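Local coordinates for protein mannose-6-phosphate isomerase (Helicobacter pylori, PDB 2QH5) that probably makes GDP-mannose and diphosphate from alpha-D-mannose 1-phosphate and GTP, this chain being its N-terminal nucleotidyltransferase domain, at residues H114-L119 and S188-F193; A48-E53 and Q120-A125; I126-D131 and K258-N263; G136-F141 and A195-D200. All coordinates share one frame; numbering follows the deposited sequence.

Contact 1 (H114-L119 and S188-F193); sequences HLIKDL and SGMFVF
An ST turn at Ser188, where strand 184-194 turns a corner, meets the ring of His114 from the loop that follows strand 106-111. Evidence for the turn is the bond from Met190 N to Ser188 OG, 3.0 Å long with an N-H...O angle of 152°. The imidazole comes in edge-on: Ser188 O lies near the ring plane, 3.1 Å from His114 CE1. At the same edge, Met190 CG is 3.8 Å from His114 CE1. It is brought there by standing anti to its own carbonyl carbon (chi1 -52°). The sulfur is placed obliquely to the histidine, with Met190 SD 5.3 Å from the His114 ring centroid and 66° off the ring normal. Ile116 closes the group from the loop side, its CD1 4.4 Å from Met190 SD. Further out, Trp266 packs edge-to-face with His114, and Arg46 NH2 bonds His114 O, tying this loop to two other chain regions. All four touching residues are buried. Strands 106-111 and 184-194 are antiparallel neighbours in the sheet of this GT-A nucleotidyltransferase domain, and the loop carrying His114 probably borders the nucleotide-sugar site, as in relatives.

Contact 2 (A48-E53 and Q120-A125); sequences ASLVDE and QAYENA
Leu50 and Glu123 bring the two backbones nearest, with their CA atoms 7.8 Å apart, as the loop after helix 39-48 passes the side of helix 119-134; the contacts all run between side-chain atoms of Leu50, Tyr122 and Glu123, and no hydrogen bond joins the two segments. Leu50 works as a fork, each methyl engaging a different helix residue. Its CD1 reaches the edge of the Tyr122 ring, near the ring plane, 3.7 Å from Tyr122 CE2 and 4.1 Å from Tyr122 CD2. Its other branch faces Glu123: Leu50 CD2 is 3.6 Å from Glu123 CD and 3.7 Å from Glu123 CG. That methyl sits over the flat face of the carboxylate, near the normal through Glu123 CD, with Glu123 OE2 at 3.7 Å from Leu50 CD2. The acid therefore offers its face and aliphatic stem to the leucine. Tyr122 carries its ring opposite the backbone N (chi1 -178°), which sends it from the helix toward the loop. The phenol is held at the far end by a hydrogen bond between Tyr122 OH and Asn47 OD1, a residue of helix 39-48, and this limits how far the ring can shift against Leu50. Glu123 is partly exposed, whereas Tyr122 is buried. Around the contact, Val51 packs on Ile5 and Ile108, and Tyr122 on Thr110 and Ile116. The loop thus joins helix 39-48 to strand 53-59 in a beta-alpha-beta unit whose parallel strands are 5-10 and 53-59, while helix 119-134 lies alongside it after strand 106-111.

Contact 3 (I126-D131 and K258-N263); sequences IKKAID and KMVELN
Val260 supplies both of its methyl groups to helix 119-134, one to Lys128 and one to Ala129. Val260 CG1 rests on the aliphatic part of the lysine, 4.0 Å from Lys128 CD and 4.2 Å from Lys128 CB. The second methyl meets the helix backbone and the small side chain: Val260 CG2 is 4.2 Å from Ala129 N and 4.3 Å from Ala129 CB. This division follows from the valine torsion, which sets CG1 anti to the backbone N (chi1 -177°) and CG2 anti to the carbonyl carbon. With alanine as the partner, the backbones can come close, and the CA atoms of Ala129 and Val260 stand 6.6 Å apart.

The next shell fixes these groups. Val260 also touches Ala125 and Leu132 of the same helix and Val139 of the adjoining strand, and its backbone pairs with Thr140 and Gly142, which sets Val260 in register beside strand 138-144. Ala129 packs in turn against Val139, Phe141 and Val192. On the helix, Ile130 N bonds Ile126 O at 2.9 Å in the turn that carries Ala129.

Lys128 belongs to the outer margin. It begins toward the strand, but beyond CD its chain leaves the valine, and its ammonium end leads away. No hydrogen bond crosses between the segments. The chemistry is accordingly that of apolar contacts at moderate distances, in which the lysine contributes its methylenes and keeps its charged end outside the buried interface.

Contact 4 (G136-F141 and A195-D200); sequences GFLVTF and AGVFLD
Leu138 and Val197 form the close part of this contact, their side chains sliding past each other in opposite directions. Val197 CG2 lies 3.8 Å from Leu138 CD2 and 3.7 Å from Gly136 O, so a single methyl meets both a leucine branch and a backbone carbonyl. The CB bond of Leu138 runs across the contact rather than into it, and a chi1 of -56°, with CG anti to the carbonyl carbon, carries CD2 over to the helix.

Packing is looser where the same leucine branch approaches the helix backbone, with Leu138 CD2 at 4.1 Å from Phe198 CA, and the partly exposed margin lies at Gly136; no hydrogen bond joins the segments there or further in. Gly136 itself ends helix 119-134 in a Schellman motif with positive phi (108°), turning the chain into strand 138-144.

Leu138 is buried, and on the inner side it also touches Phe193, whose ring stacks with that of Phe198. Phe198 continues onto Ile94 and Ala98 of helix 90-99. Helix 195-205, entered directly from strand 184-194, thus lies between the start of strand 138-144 and helix 90-99.

Overall arrangement
Helix 119-134 joins the contacts: contacts 2 and 3 both use it, their centres about 11 Å apart, and contact 4 begins just past its end. Contact 1 lies about 10 Å from each of contacts 2 and 3 (between centres). Tyr122 links contact 2 to contact 1, its OH 3.4 Å from Met190 CE, and Val192 CG2 reaches Ala129 CB at 3.8 Å. The sheet couples the rest: Val192 O is 2.7 Å from Val139 N, and Lys258 O 3.0 Å from Thr140 N, so strand 138-144 of contact 4 runs between strands 184-194 and 257-261. The His114 end of contact 1 is consistent with the border of the nucleotide-sugar site of relatives.

Contact 1 (H114-L119 and S188-F193)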
loop_
_atom_site.group_PDB
_atom_site.type_symbol
_atom_site.label_atom_id
_atom_site.label_comp_id
_atom_site.label_asym_id
_atom_site.label_seq_id
_atom_site.Cartn_x
_atom_site.Cartn_y
_atom_site.Cartn_z
ATOM N N HIS A 114 5.032 8.019 -4.933
ATOM C CA HIS A 114 4.891 9.038 -3.901
ATOM C C HIS A 114 6.159 9.852 -3.725
ATOM O O HIS A 114 7.268 9.305 -3.696
ATOM C CB HIS A 114 4.533 8.401 -2.556
ATOM C CG HIS A 114 3.076 8.095 -2.393
ATOM N ND1 HIS A 114 2.599 7.294 -1.377
ATOM C CD2 HIS A 114 1.994 8.472 -3.116
ATOM C CE1 HIS A 114 1.285 7.203 -1.475
ATOM N NE2 HIS A 114 0.893 7.904 -2.524
ATOM N N LEU A 115 5.981 11.162 -3.594
ATOM C CA LEU A 115 7.072 12.054 -3.237
ATOM C C LEU A 115 6.834 12.576 -1.819
ATOM O O LEU A 115 5.803 13.190 -1.527
ATOM C CB LEU A 115 7.177 13.213 -4.230
ATOM C CG LEU A 115 8.565 13.689 -4.680
ATOM C CD1 LEU A 115 8.416 14.976 -5.492
ATOM C CD2 LEU A 115 9.557 13.885 -3.522
ATOM N N ILE A 116 7.792 12.300 -0.943
ATOM C CA ILE A 116 7.733 12.729 0.442
ATOM C C ILE A 116 9.092 13.328 0.779
ATOM O O ILE A 116 10.112 12.636 0.744
ATOM C CB ILE A 116 7.358 11.554 1.382
ATOM C CG1 ILE A 116 5.862 11.247 1.261
ATOM C CG2 ILE A 116 7.692 11.879 2.836
ATOM C CD1 ILE A 116 5.485 9.812 1.543
ATOM N N LYS A 117 9.094 14.626 1.079
ATOM C CA LYS A 117 10.330 15.376 1.278
ATOM C C LYS A 117 10.767 15.492 2.740
ATOM O O LYS A 117 11.946 15.307 3.050
ATOM C CB LYS A 117 10.233 16.750 0.613
ATOM C CG LYS A 117 10.534 16.711 -0.878
ATOM C CD LYS A 117 9.764 17.776 -1.641
ATOM C CE LYS A 117 8.305 17.376 -1.822
ATOM N NZ LYS A 117 7.512 18.426 -2.520
ATOM N N ASP A 118 9.828 15.791 3.636
ATOM C CA ASP A 118 10.140 15.799 5.063
ATOM C C ASP A 118 10.184 14.359 5.562
ATOM O O ASP A 118 9.151 13.762 5.856
ATOM C CB ASP A 118 9.124 16.630 5.856
ATOM C CG ASP A 118 9.629 17.014 7.246
ATOM O OD1 ASP A 118 9.453 18.190 7.628
ATOM O OD2 ASP A 118 10.199 16.155 7.959
ATOM N N LEU A 119 11.391 13.812 5.650
ATOM C CA LEU A 119 11.583 12.411 5.999
ATOM C C LEU A 119 11.471 12.159 7.503
ATOM O O LEU A 119 11.237 11.028 7.934
ATOM C CB LEU A 119 12.926 11.914 5.454
ATOM C CG LEU A 119 13.138 10.399 5.358
ATOM C CD1 LEU A 119 13.640 9.996 3.973
ATOM C CD2 LEU A 119 14.071 9.898 6.463
ATOM N N SER A 188 -3.976 8.937 1.757
ATOM C CA SER A 188 -2.656 8.899 1.148
ATOM C C SER A 188 -2.493 7.673 0.267
ATOM O O SER A 188 -1.683 7.668 -0.655
ATOM C CB SER A 188 -1.570 8.899 2.218
ATOM O OG SER A 188 -1.502 7.639 2.856
ATOM N N GLY A 189 -3.267 6.633 0.552
ATOM C CA GLY A 189 -3.127 5.366 -0.149
ATOM C C GLY A 189 -2.128 4.455 0.535
ATOM O O GLY A 189 -2.029 3.289 0.181
ATOM N N MET A 190 -1.385 4.991 1.507
ATOM C CA MET A 190 -0.500 4.196 2.376
ATOM C C MET A 190 -1.307 3.534 3.489
ATOM O O MET A 190 -2.388 4.014 3.828
ATOM C CB MET A 190 0.563 5.076 3.025
ATOM C CG MET A 190 1.360 5.956 2.085
ATOM S SD MET A 190 2.617 6.861 3.000
ATOM C CE MET A 190 3.123 5.621 4.202
ATOM N N PHE A 191 -0.777 2.455 4.073
ATOM C CA PHE A 191 -1.500 1.676 5.081
ATOM C C PHE A 191 -0.547 0.921 5.974
ATOM O O PHE A 191 0.493 0.474 5.514
ATOM C CB PHE A 191 -2.428 0.637 4.440
ATOM C CG PHE A 191 -3.541 1.224 3.637
ATOM C CD1 PHE A 191 -3.524 1.136 2.252
ATOM C CD2 PHE A 191 -4.600 1.874 4.257
ATOM C CE1 PHE A 191 -4.538 1.694 1.499
ATOM C CE2 PHE A 191 -5.621 2.436 3.509
ATOM C CZ PHE A 191 -5.593 2.344 2.128
ATOM N N VAL A 192 -0.910 0.770 7.249
ATOM C CA VAL A 192 -0.198 -0.118 8.170
ATOM C C VAL A 192 -1.221 -0.971 8.904
ATOM O O VAL A 192 -2.292 -0.488 9.263
ATOM C CB VAL A 192 0.697 0.644 9.196
ATOM C CG1 VAL A 192 1.479 -0.338 10.066
ATOM C CG2 VAL A 192 1.670 1.593 8.490
ATOM N N PHE A 193 -0.901 -2.248 9.081
ATOM C CA PHE A 193 -1.738 -3.213 9.795
ATOM C C PHE A 193 -0.960 -4.504 9.955
ATOM O O PHE A 193 -0.011 -4.753 9.210
ATOM C CB PHE A 193 -3.076 -3.515 9.081
ATOM C CG PHE A 193 -3.046 -3.350 7.570
ATOM C CD1 PHE A 193 -2.238 -4.154 6.764
ATOM C CD2 PHE A 193 -3.860 -2.398 6.957
ATOM C CE1 PHE A 193 -2.225 -3.991 5.387
ATOM C CE2 PHE A 193 -3.864 -2.232 5.573
ATOM C CZ PHE A 193 -3.040 -3.017 4.786
#

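Contact 2 (A48-E53 and Q120-A125)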
loop_
_atom_site.group_PDB
_atom_site.type_symbol
_atom_site.label_atom_id
_atom_site.label_comp_id
_atom_site.label_asym_id
_atom_site.label_seq_id
_atom_site.Cartn_x
_atom_site.Cartn_y
_atom_site.Cartn_z
ATOM N N ALA A 48 12.877 1.362 3.446
ATOM C CA ALA A 48 13.778 0.222 3.678
ATOM C C ALA A 48 14.489 0.316 5.029
ATOM O O ALA A 48 14.799 -0.707 5.660
ATOM C CB ALA A 48 14.792 0.101 2.543
ATOM N N SER A 49 14.714 1.557 5.460
ATOM C CA SER A 49 15.406 1.895 6.701
ATOM C C SER A 49 14.560 1.578 7.935
ATOM O O SER A 49 15.093 1.327 9.023
ATOM C CB SER A 49 15.718 3.389 6.697
ATOM O OG SER A 49 15.582 3.923 5.388
ATOM N N LEU A 50 13.241 1.600 7.749
ATOM C CA LEU A 50 12.281 1.461 8.840
ATOM C C LEU A 50 11.817 0.015 8.978
ATOM O O LEU A 50 11.037 -0.316 9.873
ATOM C CB LEU A 50 11.069 2.370 8.582
ATOM C CG LEU A 50 11.304 3.741 7.926
ATOM C CD1 LEU A 50 9.998 4.452 7.654
ATOM C CD2 LEU A 50 12.208 4.634 8.760
ATOM N N VAL A 51 12.318 -0.852 8.103
ATOM C CA VAL A 51 11.679 -2.137 7.876
ATOM C C VAL A 51 12.673 -3.300 7.871
ATOM O O VAL A 51 13.869 -3.085 7.672
ATOM C CB VAL A 51 10.852 -2.049 6.568
ATOM C CG1 VAL A 51 11.498 -2.811 5.412
ATOM C CG2 VAL A 51 9.437 -2.454 6.813
ATOM N N ASP A 52 12.182 -4.518 8.103
ATOM C CA ASP A 52 13.032 -5.725 8.127
ATOM C C ASP A 52 13.182 -6.435 6.766
ATOM O O ASP A 52 14.255 -6.960 6.441
ATOM C CB ASP A 52 12.514 -6.733 9.158
ATOM C CG ASP A 52 12.549 -6.195 10.573
ATOM O OD1 ASP A 52 13.254 -5.192 10.824
ATOM O OD2 ASP A 52 11.867 -6.780 11.441
ATOM N N GLU A 53 12.093 -6.481 6.001
ATOM C CA GLU A 53 12.072 -7.076 4.667
ATOM C C GLU A 53 11.218 -6.205 3.769
ATOM O O GLU A 53 10.223 -5.643 4.220
ATOM C CB GLU A 53 11.432 -8.461 4.703
ATOM C CG GLU A 53 12.197 -9.536 5.461
ATOM C CD GLU A 53 11.553 -10.914 5.322
ATOM O OE1 GLU A 53 12.098 -11.884 5.893
ATOM O OE2 GLU A 53 10.507 -11.035 4.639
ATOM N N GLN A 120 11.636 13.210 8.301
ATOM C CA GLN A 120 11.519 13.080 9.754
ATOM C C GLN A 120 10.053 13.021 10.180
ATOM O O GLN A 120 9.683 12.229 11.049
ATOM C CB GLN A 120 12.262 14.211 10.479
ATOM C CG GLN A 120 12.535 13.924 11.959
ATOM C CD GLN A 120 13.111 12.532 12.193
ATOM O OE1 GLN A 120 14.188 12.200 11.695
ATOM N NE2 GLN A 120 12.390 11.711 12.952
ATOM N N ALA A 121 9.231 13.854 9.548
ATOM C CA ALA A 121 7.787 13.844 9.755
ATOM C C ALA A 121 7.160 12.542 9.244
ATOM O O ALA A 121 6.133 12.087 9.771
ATOM C CB ALA A 121 7.153 15.042 9.073
ATOM N N TYR A 122 7.784 11.959 8.216
ATOM C CA TYR A 122 7.387 10.656 7.687
ATOM C C TYR A 122 7.669 9.558 8.697
ATOM O O TYR A 122 6.811 8.723 8.968
ATOM C CB TYR A 122 8.129 10.342 6.384
ATOM C CG TYR A 122 7.707 9.026 5.766
ATOM C CD1 TYR A 122 6.549 8.941 5.001
ATOM C CD2 TYR A 122 8.457 7.861 5.957
ATOM C CE1 TYR A 122 6.144 7.746 4.445
ATOM C CE2 TYR A 122 8.057 6.655 5.402
ATOM C CZ TYR A 122 6.899 6.607 4.645
ATOM O OH TYR A 122 6.481 5.426 4.075
ATOM N N GLU A 123 8.879 9.573 9.242
ATOM C CA GLU A 123 9.355 8.544 10.159
ATOM C C GLU A 123 8.551 8.513 11.456
ATOM O O GLU A 123 8.347 7.444 12.042
ATOM C CB GLU A 123 10.827 8.806 10.460
ATOM C CG GLU A 123 11.629 7.603 10.891
ATOM C CD GLU A 123 13.090 7.715 10.472
ATOM O OE1 GLU A 123 13.387 8.517 9.555
ATOM O OE2 GLU A 123 13.937 6.997 11.049
ATOM N N ASN A 124 8.107 9.697 11.890
ATOM C CA ASN A 124 7.281 9.867 13.095
ATOM C C ASN A 124 5.898 9.247 12.923
ATOM O O ASN A 124 5.450 8.464 13.773
ATOM C CB ASN A 124 7.126 11.356 13.449
ATOM C CG ASN A 124 8.431 12.005 13.903
ATOM O OD1 ASN A 124 9.273 11.373 14.547
ATOM N ND2 ASN A 124 8.596 13.283 13.573
ATOM N N ALA A 125 5.240 9.612 11.819
ATOM C CA ALA A 125 3.939 9.061 11.424
ATOM C C ALA A 125 3.957 7.535 11.296
ATOM O O ALA A 125 2.986 6.866 11.664
ATOM C CB ALA A 125 3.461 9.699 10.126
#

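Contact 3 (I126-D131 and K258-N263)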
loop_
_atom_site.group_PDB
_atom_site.type_symbol
_atom_site.label_atom_id
_atom_site.label_comp_id
_atom_site.label_asym_id
_atom_site.label_seq_id
_atom_site.Cartn_x
_atom_site.Cartn_y
_atom_site.Cartn_z
ATOM N N ILE A 126 5.065 6.996 10.791
ATOM C CA ILE A 126 5.236 5.547 10.664
ATOM C C ILE A 126 5.275 4.872 12.033
ATOM O O ILE A 126 4.536 3.915 12.262
ATOM C CB ILE A 126 6.486 5.153 9.798
ATOM C CG1 ILE A 126 6.269 5.506 8.316
ATOM C CG2 ILE A 126 6.837 3.667 9.960
ATOM C CD1 ILE A 126 5.154 4.731 7.603
ATOM N N LYS A 127 6.106 5.381 12.943
ATOM C CA LYS A 127 6.214 4.796 14.291
ATOM C C LYS A 127 4.914 4.883 15.091
ATOM O O LYS A 127 4.620 3.997 15.902
ATOM C CB LYS A 127 7.400 5.372 15.075
ATOM C CG LYS A 127 8.720 4.651 14.756
ATOM C CD LYS A 127 9.590 4.394 15.996
ATOM C CE LYS A 127 10.757 5.379 16.104
ATOM N NZ LYS A 127 10.350 6.760 16.511
ATOM N N LYS A 128 4.144 5.944 14.838
ATOM C CA LYS A 128 2.789 6.086 15.369
ATOM C C LYS A 128 1.877 4.996 14.804
ATOM O O LYS A 128 1.269 4.232 15.561
ATOM C CB LYS A 128 2.207 7.467 15.036
ATOM C CG LYS A 128 2.716 8.624 15.891
ATOM C CD LYS A 128 1.990 9.915 15.512
ATOM C CE LYS A 128 2.307 11.065 16.459
ATOM N NZ LYS A 128 3.572 11.767 16.097
ATOM N N ALA A 129 1.803 4.920 13.472
ATOM C CA ALA A 129 0.976 3.928 12.771
ATOM C C ALA A 129 1.269 2.500 13.205
ATOM O O ALA A 129 0.348 1.693 13.341
ATOM C CB ALA A 129 1.153 4.060 11.296
ATOM N N ILE A 130 2.551 2.197 13.417
ATOM C CA ILE A 130 2.977 0.893 13.917
ATOM C C ILE A 130 2.361 0.583 15.278
ATOM O O ILE A 130 1.906 -0.542 15.523
ATOM C CB ILE A 130 4.518 0.809 14.027
ATOM C CG1 ILE A 130 5.171 0.909 12.642
ATOM C CG2 ILE A 130 4.950 -0.478 14.734
ATOM C CD1 ILE A 130 4.940 -0.297 11.754
ATOM N N ASP A 131 2.341 1.582 16.159
ATOM C CA ASP A 131 1.832 1.381 17.513
ATOM C C ASP A 131 0.335 1.067 17.497
ATOM O O ASP A 131 -0.104 0.121 18.159
ATOM C CB ASP A 131 2.152 2.575 18.415
ATOM C CG ASP A 131 2.128 2.208 19.894
ATOM O OD1 ASP A 131 2.982 1.391 20.321
ATOM O OD2 ASP A 131 1.256 2.732 20.627
ATOM N N LYS A 258 -8.102 3.651 12.096
ATOM C CA LYS A 258 -7.577 4.895 12.668
ATOM C C LYS A 258 -6.752 5.681 11.649
ATOM O O LYS A 258 -6.331 5.141 10.634
ATOM C CB LYS A 258 -6.752 4.616 13.929
ATOM C CG LYS A 258 -7.551 4.016 15.091
ATOM C CD LYS A 258 -8.528 5.012 15.696
ATOM C CE LYS A 258 -9.145 4.466 16.972
ATOM N NZ LYS A 258 -10.410 3.742 16.718
ATOM N N MET A 259 -6.520 6.957 11.920
ATOM C CA MET A 259 -5.793 7.806 10.987
ATOM C C MET A 259 -4.561 8.406 11.662
ATOM O O MET A 259 -4.539 8.583 12.880
ATOM C CB MET A 259 -6.706 8.922 10.479
ATOM C CG MET A 259 -6.267 9.550 9.168
ATOM S SD MET A 259 -7.148 11.074 8.796
ATOM C CE MET A 259 -6.126 12.212 9.719
ATOM N N VAL A 260 -3.530 8.682 10.868
ATOM C CA VAL A 260 -2.358 9.447 11.305
ATOM C C VAL A 260 -2.106 10.524 10.247
ATOM O O VAL A 260 -2.114 10.227 9.060
ATOM C CB VAL A 260 -1.102 8.547 11.467
ATOM C CG1 VAL A 260 0.081 9.348 11.993
ATOM C CG2 VAL A 260 -1.384 7.385 12.400
ATOM N N GLU A 261 -1.903 11.770 10.666
ATOM C CA GLU A 261 -1.700 12.873 9.715
ATOM C C GLU A 261 -0.328 12.833 9.044
ATOM O O GLU A 261 0.694 12.644 9.706
ATOM C CB GLU A 261 -1.879 14.228 10.401
ATOM C CG GLU A 261 -3.250 14.465 11.008
ATOM C CD GLU A 261 -3.249 15.609 12.004
ATOM O OE1 GLU A 261 -2.589 16.635 11.736
ATOM O OE2 GLU A 261 -3.909 15.479 13.058
ATOM N N LEU A 262 -0.317 13.006 7.726
ATOM C CA LEU A 262 0.931 13.130 6.977
ATOM C C LEU A 262 1.210 14.584 6.621
ATOM O O LEU A 262 0.625 15.138 5.683
ATOM C CB LEU A 262 0.925 12.258 5.716
ATOM C CG LEU A 262 1.618 10.893 5.801
ATOM C CD1 LEU A 262 1.416 10.111 4.515
ATOM C CD2 LEU A 262 3.104 11.043 6.096
ATOM N N ASN A 263 2.102 15.198 7.393
ATOM C CA ASN A 263 2.544 16.560 7.140
ATOM C C ASN A 263 4.009 16.510 6.735
ATOM O O ASN A 263 4.896 16.843 7.525
ATOM C CB ASN A 263 2.358 17.424 8.393
ATOM C CG ASN A 263 1.142 17.016 9.212
ATOM O OD1 ASN A 263 0.054 16.813 8.673
ATOM N ND2 ASN A 263 1.326 16.893 10.523
#

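Contact 4 (G136-F141 and A195-D200)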
loop_
_atom_site.group_PDB
_atom_site.type_symbol
_atom_site.label_atom_id
_atom_site.label_comp_id
_atom_site.label_asym_id
_atom_site.label_seq_id
_atom_site.Cartn_x
_atom_site.Cartn_y
_atom_site.Cartn_z
ATOM N N GLY A 136 -4.400 -3.599 17.061
ATOM C CA GLY A 136 -5.357 -4.390 16.297
ATOM C C GLY A 136 -6.128 -3.579 15.278
ATOM O O GLY A 136 -7.178 -4.017 14.808
ATOM N N PHE A 137 -5.594 -2.407 14.933
ATOM C CA PHE A 137 -6.217 -1.490 13.977
ATOM C C PHE A 137 -5.639 -1.573 12.548
ATOM O O PHE A 137 -4.503 -2.039 12.339
ATOM C CB PHE A 137 -6.080 -0.047 14.466
ATOM C CG PHE A 137 -6.847 0.260 15.727
ATOM C CD1 PHE A 137 -6.176 0.433 16.938
ATOM C CD2 PHE A 137 -8.231 0.412 15.698
ATOM C CE1 PHE A 137 -6.872 0.733 18.112
ATOM C CE2 PHE A 137 -8.933 0.711 16.857
ATOM C CZ PHE A 137 -8.252 0.872 18.069
ATOM N N LEU A 138 -6.449 -1.118 11.588
ATOM C CA LEU A 138 -6.043 -0.858 10.207
ATOM C C LEU A 138 -5.760 0.628 10.081
ATOM O O LEU A 138 -6.673 1.451 10.172
ATOM C CB LEU A 138 -7.162 -1.217 9.219
ATOM C CG LEU A 138 -7.747 -2.630 9.224
ATOM C CD1 LEU A 138 -8.798 -2.764 8.136
ATOM C CD2 LEU A 138 -6.656 -3.670 9.044
ATOM N N VAL A 139 -4.502 0.974 9.865
ATOM C CA VAL A 139 -4.094 2.356 9.977
ATOM C C VAL A 139 -3.968 2.950 8.602
ATOM O O VAL A 139 -3.319 2.387 7.722
ATOM C CB VAL A 139 -2.764 2.514 10.765
ATOM C CG1 VAL A 139 -2.517 3.963 11.102
ATOM C CG2 VAL A 139 -2.790 1.676 12.034
ATOM N N THR A 140 -4.617 4.093 8.431
ATOM C CA THR A 140 -4.556 4.861 7.204
ATOM C C THR A 140 -3.884 6.215 7.485
ATOM O O THR A 140 -3.633 6.550 8.640
ATOM C CB THR A 140 -5.961 5.035 6.609
ATOM O OG1 THR A 140 -5.850 5.541 5.276
ATOM C CG2 THR A 140 -6.808 5.978 7.456
ATOM N N PHE A 141 -3.572 6.978 6.438
ATOM C CA PHE A 141 -2.851 8.236 6.603
ATOM C C PHE A 141 -3.573 9.405 5.939
ATOM O O PHE A 141 -3.933 9.335 4.763
ATOM C CB PHE A 141 -1.427 8.138 6.044
ATOM C CG PHE A 141 -0.503 7.245 6.834
ATOM C CD1 PHE A 141 -0.556 5.855 6.701
ATOM C CD2 PHE A 141 0.457 7.793 7.673
ATOM C CE1 PHE A 141 0.310 5.030 7.419
ATOM C CE2 PHE A 141 1.332 6.970 8.394
ATOM C CZ PHE A 141 1.259 5.590 8.264
ATOM N N ALA A 195 -0.698 -8.491 9.405
ATOM C CA ALA A 195 -1.161 -9.344 8.312
ATOM C C ALA A 195 -2.429 -10.111 8.688
ATOM O O ALA A 195 -3.406 -10.122 7.933
ATOM C CB ALA A 195 -0.063 -10.300 7.887
ATOM N N GLY A 196 -2.406 -10.722 9.868
ATOM C CA GLY A 196 -3.531 -11.490 10.399
ATOM C C GLY A 196 -4.829 -10.730 10.569
ATOM O O GLY A 196 -5.879 -11.210 10.140
ATOM N N VAL A 197 -4.769 -9.555 11.200
ATOM C CA VAL A 197 -5.956 -8.703 11.334
ATOM C C VAL A 197 -6.448 -8.176 9.987
ATOM O O VAL A 197 -7.664 -8.100 9.761
ATOM C CB VAL A 197 -5.788 -7.557 12.411
ATOM C CG1 VAL A 197 -4.369 -7.456 12.885
ATOM C CG2 VAL A 197 -6.319 -6.189 11.917
ATOM N N PHE A 198 -5.519 -7.838 9.090
ATOM C CA PHE A 198 -5.912 -7.489 7.725
ATOM C C PHE A 198 -6.708 -8.623 7.066
ATOM O O PHE A 198 -7.762 -8.380 6.480
ATOM C CB PHE A 198 -4.724 -7.122 6.836
ATOM C CG PHE A 198 -5.104 -6.952 5.394
ATOM C CD1 PHE A 198 -4.986 -8.004 4.498
ATOM C CD2 PHE A 198 -5.641 -5.753 4.945
ATOM C CE1 PHE A 198 -5.362 -7.863 3.186
ATOM C CE2 PHE A 198 -6.022 -5.601 3.624
ATOM C CZ PHE A 198 -5.887 -6.658 2.740
ATOM N N LEU A 199 -6.198 -9.850 7.160
ATOM C CA LEU A 199 -6.872 -10.989 6.545
ATOM C C LEU A 199 -8.182 -11.344 7.241
ATOM O O LEU A 199 -9.087 -11.902 6.614
ATOM C CB LEU A 199 -5.940 -12.203 6.464
ATOM C CG LEU A 199 -4.714 -12.005 5.560
ATOM C CD1 LEU A 199 -3.675 -13.094 5.781
ATOM C CD2 LEU A 199 -5.107 -11.906 4.085
ATOM N N ASP A 200 -8.284 -11.019 8.530
ATOM C CA ASP A 200 -9.515 -11.244 9.289
ATOM C C ASP A 200 -10.578 -10.233 8.888
ATOM O O ASP A 200 -11.746 -10.584 8.717
ATOM C CB ASP A 200 -9.252 -11.156 10.789
ATOM C CG ASP A 200 -8.546 -12.384 11.332
ATOM O OD1 ASP A 200 -8.153 -12.369 12.522
ATOM O OD2 ASP A 200 -8.379 -13.363 10.574
#